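Side-chain contacts in serine protease inhibitor 4, isoform B (Drosophila melanogaster, PDB 4P0F), which probably inhibits serine-type and possibly cysteine-type endopeptidases by the serpin mechanism of loop cleavage and insertion: residues Ser68-Pro71 with Glu72-Ala75; Asn137-Val140 with Glu141-Asn145. One frame throughout, in Å; residues are numbered along the deposited sequence.

Interaction 1: Ser68-Pro71 with Glu72-Ala75; sequences SSDP and EQIA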
loop_
_atom_site.group_PDB
_atom_site.type_symbol
_atom_site.label_atom_id
_atom_site.label_comp_id
_atom_site.label_asym_id
_atom_site.label_seq_id
_atom_site.Cartn_x
_atom_site.Cartn_y
_atom_site.Cartn_z
ATOM N N SER A 68 15.592 13.221 -1.634
ATOM C CA SER A 68 16.466 14.135 -2.356
ATOM C C SER A 68 16.633 13.623 -3.773
ATOM O O SER A 68 15.937 12.696 -4.186
ATOM C CB SER A 68 17.829 14.257 -1.670
ATOM O OG SER A 68 18.616 13.098 -1.900
ATOM N N SER A 69 17.561 14.223 -4.508
ATOM C CA SER A 69 17.855 13.777 -5.865
ATOM C C SER A 69 19.027 12.798 -5.904
ATOM O O SER A 69 19.413 12.327 -6.974
ATOM C CB SER A 69 18.156 14.979 -6.753
ATOM O OG SER A 69 19.269 15.694 -6.252
ATOM N N ASP A 70 19.587 12.503 -4.733
ATOM C CA ASP A 70 20.779 11.669 -4.614
ATOM C C ASP A 70 20.418 10.200 -4.345
ATOM O O ASP A 70 19.873 9.893 -3.284
ATOM C CB ASP A 70 21.664 12.203 -3.492
ATOM C CG ASP A 70 23.021 11.536 -3.453
ATOM O OD1 ASP A 70 23.127 10.454 -2.849
ATOM O OD2 ASP A 70 23.979 12.099 -4.020
ATOM N N PRO A 71 20.733 9.287 -5.290
ATOM C CA PRO A 71 20.343 7.875 -5.137
ATOM C C PRO A 71 20.783 7.213 -3.826
ATOM O O PRO A 71 20.002 6.449 -3.248
ATOM C CB PRO A 71 21.036 7.188 -6.323
ATOM C CG PRO A 71 21.252 8.256 -7.318
ATOM C CD PRO A 71 21.496 9.508 -6.533
ATOM N N GLU A 72 22.007 7.475 -3.378
ATOM C CA GLU A 72 22.483 6.894 -2.129
ATOM C C GLU A 72 21.671 7.421 -0.944
ATOM O O GLU A 72 21.330 6.665 -0.043
ATOM C CB GLU A 72 23.976 7.182 -1.924
ATOM C CG GLU A 72 24.540 6.656 -0.596
ATOM C CD GLU A 72 24.386 5.147 -0.425
ATOM O OE1 GLU A 72 23.280 4.695 -0.051
ATOM O OE2 GLU A 72 25.378 4.413 -0.644
ATOM N N GLN A 73 21.351 8.712 -0.941
ATOM C CA GLN A 73 20.573 9.279 0.160
ATOM C C GLN A 73 19.137 8.748 0.132
ATOM O O GLN A 73 18.543 8.463 1.173
ATOM C CB GLN A 73 20.596 10.810 0.104
ATOM C CG GLN A 73 21.982 11.388 0.339
ATOM C CD GLN A 73 22.000 12.905 0.368
ATOM O OE1 GLN A 73 21.013 13.559 0.032
ATOM N NE2 GLN A 73 23.132 13.471 0.773
ATOM N N ILE A 74 18.582 8.598 -1.063
ATOM C CA ILE A 74 17.250 8.023 -1.205
ATOM C C ILE A 74 17.242 6.598 -0.663
ATOM O O ILE A 74 16.375 6.223 0.128
ATOM C CB ILE A 74 16.800 8.016 -2.679
ATOM C CG1 ILE A 74 16.584 9.444 -3.181
ATOM C CG2 ILE A 74 15.535 7.187 -2.872
ATOM C CD1 ILE A 74 16.457 9.521 -4.698
ATOM N N ALA A 75 18.220 5.807 -1.097
ATOM C CA ALA A 75 18.305 4.416 -0.695
ATOM C C ALA A 75 18.420 4.314 0.819
ATOM O O ALA A 75 17.752 3.489 1.456
ATOM C CB ALA A 75 19.490 3.736 -1.368
#
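Ser68 OG is held from two sides. It donates to the amide oxygen of Gln73, with OG to OE1 at 3.1 Å, and accepts from the backbone N of Asp70, an ST turn whose N-H points at the oxygen at 162°. That turn folds the chain back just ahead of helix 71-84 and leaves the Ser68 side chain facing the helix. The Gln73 chain reaches it by running extended beyond CG, and the hydroxyl meets the carbonyl well off the C=O line, with the donor tilted out of its plane.

Asp70, the N-cap residue, makes the capping bond. With CG lying anti to the backbone N (chi1 -171°), its carboxylate is laid over the start of the helix, and Gln73 N donates to Asp70 OD1 at 3.1 Å, on the lone pair turned away from the other oxygen. The same OD1 sits 3.5 Å from Gln73 CG, so the two side chains touch as they cross, nearly at a right angle. A negative charge here should be favoured by the start of the helix, though Glu72 bears a like charge nearby.

The backbone then takes over: Ile74 N reaches Asp70 O at 2.9 Å, and Ala75 N reaches Pro71 O at the same length, 2.9 Å. Ile74 CD1 presses to 3.3 Å from Ser68 O, a buried carbonyl without a polar partner. Ile74 also rests on Arg49 and Asp61, while Pro71 and Ala75 lean on Leu112 of helix 107-115.

Asp at the N-cap, proline in the first helical position and a side-chain bond to the third residue's N-H make this a classic helix N-cap, here backed by the ST turn from Ser68.

Interaction 2: Asn137-Val140 with Glu141-Asn145; sequences NNWV and EQRTN
Trp139 and Arg143 meet because their torsions turn both side chains to one side of the helix: the indole CG is anti to the backbone N (chi1 179°), and Arg143 CG, anti to its carbonyl carbon (chi1 -58°), lands over the middle of the indole's six-membered ring, a CH-pi contact 3.6 Å from the ring centroid, with CD alongside at 3.8 Å from Trp139 CZ2. Bends at chi2 and chi3 carry the guanidinium round to the NE1 side, 73° from the indole plane. Arg143 NH1 lies 3.3 Å from Trp139 NE1, which sits at the guanidinium edge in its plane; both are donors and no bond joins them. Gln142 CB lies against one guanidinium face.

This is the serpin helix that lies across the large central sheet, and the pair packs on Ala94, Val166 and Ala168 of two of its strands. Val140 and Thr144 touch Ala334 and Ala332 of strand 328-341, the reactive-centre loop inserted after cleavage.

Val140 O takes Thr144 OG1 at 2.9 Å, the hydroxyl sitting above the carbonyl plane, while Arg143 N splits weakly between Trp139 O and Val140 O. Thr144 OG1 accepts from Ile148 N, and Glu141 OE1 bonds to His146 ND1.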
loop_
_atom_site.group_PDB
_atom_site.type_symbol
_atom_site.label_atom_id
_atom_site.label_comp_id
_atom_site.label_asym_id
_atom_site.label_seq_id
_atom_site.Cartn_x
_atom_site.Cartn_y
_atom_site.Cartn_z
ATOM N N ASN A 137 5.516 -15.079 -8.787
ATOM C CA ASN A 137 4.258 -15.104 -8.057
ATOM C C ASN A 137 4.316 -16.056 -6.875
ATOM O O ASN A 137 3.686 -15.810 -5.842
ATOM C CB ASN A 137 3.126 -15.462 -9.009
ATOM C CG ASN A 137 2.857 -14.352 -10.012
ATOM O OD1 ASN A 137 3.212 -13.196 -9.776
ATOM N ND2 ASN A 137 2.244 -14.696 -11.134
ATOM N N ASN A 138 5.097 -17.122 -7.005
ATOM C CA ASN A 138 5.295 -18.034 -5.889
ATOM C C ASN A 138 6.083 -17.363 -4.765
ATOM O O ASN A 138 5.790 -17.569 -3.585
ATOM C CB ASN A 138 5.997 -19.307 -6.358
ATOM C CG ASN A 138 5.093 -20.194 -7.196
ATOM O OD1 ASN A 138 3.875 -20.021 -7.214
ATOM N ND2 ASN A 138 5.687 -21.163 -7.888
ATOM N N TRP A 139 7.055 -16.534 -5.129
ATOM C CA TRP A 139 7.833 -15.803 -4.145
ATOM C C TRP A 139 6.901 -14.832 -3.407
ATOM O O TRP A 139 6.911 -14.765 -2.179
ATOM C CB TRP A 139 9.004 -15.055 -4.805
ATOM C CG TRP A 139 9.825 -14.271 -3.821
ATOM C CD1 TRP A 139 10.847 -14.740 -3.049
ATOM C CD2 TRP A 139 9.672 -12.880 -3.482
ATOM N NE1 TRP A 139 11.344 -13.731 -2.255
ATOM C CE2 TRP A 139 10.638 -12.582 -2.500
ATOM C CE3 TRP A 139 8.813 -11.865 -3.914
ATOM C CZ2 TRP A 139 10.771 -11.310 -1.946
ATOM C CZ3 TRP A 139 8.940 -10.601 -3.354
ATOM C CH2 TRP A 139 9.912 -10.340 -2.379
ATOM N N VAL A 140 6.080 -14.104 -4.161
ATOM C CA VAL A 140 5.115 -13.190 -3.557
ATOM C C VAL A 140 4.153 -13.913 -2.606
ATOM O O VAL A 140 3.899 -13.425 -1.511
ATOM C CB VAL A 140 4.301 -12.426 -4.621
ATOM C CG1 VAL A 140 3.164 -11.624 -3.974
ATOM C CG2 VAL A 140 5.223 -11.482 -5.413
ATOM N N GLU A 141 3.618 -15.061 -3.006
ATOM C CA GLU A 141 2.767 -15.828 -2.102
ATOM C C GLU A 141 3.497 -16.180 -0.812
ATOM O O GLU A 141 2.925 -16.098 0.277
ATOM C CB GLU A 141 2.269 -17.113 -2.759
ATOM C CG GLU A 141 1.225 -16.893 -3.833
ATOM C CD GLU A 141 0.303 -18.083 -4.012
ATOM O OE1 GLU A 141 -0.017 -18.753 -3.006
ATOM O OE2 GLU A 141 -0.113 -18.341 -5.161
ATOM N N GLN A 142 4.760 -16.575 -0.931
ATOM C CA GLN A 142 5.519 -16.992 0.240
ATOM C C GLN A 142 5.797 -15.820 1.183
ATOM O O GLN A 142 5.961 -16.021 2.390
ATOM C CB GLN A 142 6.826 -17.668 -0.193
ATOM C CG GLN A 142 6.602 -19.027 -0.846
ATOM C CD GLN A 142 5.931 -20.037 0.084
ATOM O OE1 GLN A 142 6.087 -19.982 1.306
ATOM N NE2 GLN A 142 5.148 -20.946 -0.498
ATOM N N ARG A 143 5.806 -14.602 0.649
ATOM C CA ARG A 143 6.049 -13.408 1.460
ATOM C C ARG A 143 4.758 -12.779 1.993
ATOM O O ARG A 143 4.818 -11.798 2.734
ATOM C CB ARG A 143 6.815 -12.355 0.648
ATOM C CG ARG A 143 8.159 -12.812 0.088
ATOM C CD ARG A 143 9.241 -12.962 1.146
ATOM N NE ARG A 143 9.130 -14.211 1.894
ATOM C CZ ARG A 143 9.604 -15.383 1.482
ATOM N NH1 ARG A 143 10.224 -15.488 0.311
ATOM N NH2 ARG A 143 9.454 -16.459 2.246
ATOM N N THR A 144 3.601 -13.321 1.611
ATOM C CA THR A 144 2.316 -12.721 1.987
ATOM C C THR A 144 1.352 -13.737 2.604
ATOM O O THR A 144 0.142 -13.515 2.604
ATOM C CB THR A 144 1.604 -12.055 0.771
ATOM O OG1 THR A 144 1.346 -13.026 -0.249
ATOM C CG2 THR A 144 2.427 -10.912 0.198
ATOM N N ASN A 145 1.891 -14.841 3.124
ATOM C CA ASN A 145 1.079 -15.902 3.738
ATOM C C ASN A 145 0.038 -16.402 2.744
ATOM O O ASN A 145 -1.100 -16.699 3.100
ATOM C CB ASN A 145 0.410 -15.399 5.025
ATOM C CG ASN A 145 -0.096 -16.531 5.902
ATOM O OD1 ASN A 145 0.395 -17.658 5.821
ATOM N ND2 ASN A 145 -1.085 -16.237 6.750
#

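Both interactions are local, but they belong to opposite ends of two different helices: interaction 1 starts helix 71-84, interaction 2 lies toward the C-terminal end of helix 129-143. Their centres are 29 Å apart and their nearest atoms about 16 Å, with no touch between them. Each is partly buried. In 68-75 the side chains that meet are chiefly polar, spent on the N-H of Gln73, on that of the N-cap residue and on one another, with Ile74 and Ala75 turned into the neighbouring helices. In 137-145 the main side-chain meeting is hydrocarbon over an aromatic face; that pair, Val140 and Thr144 press on sheet strands, including the inserted loop, while Asn137 bonds to Val152.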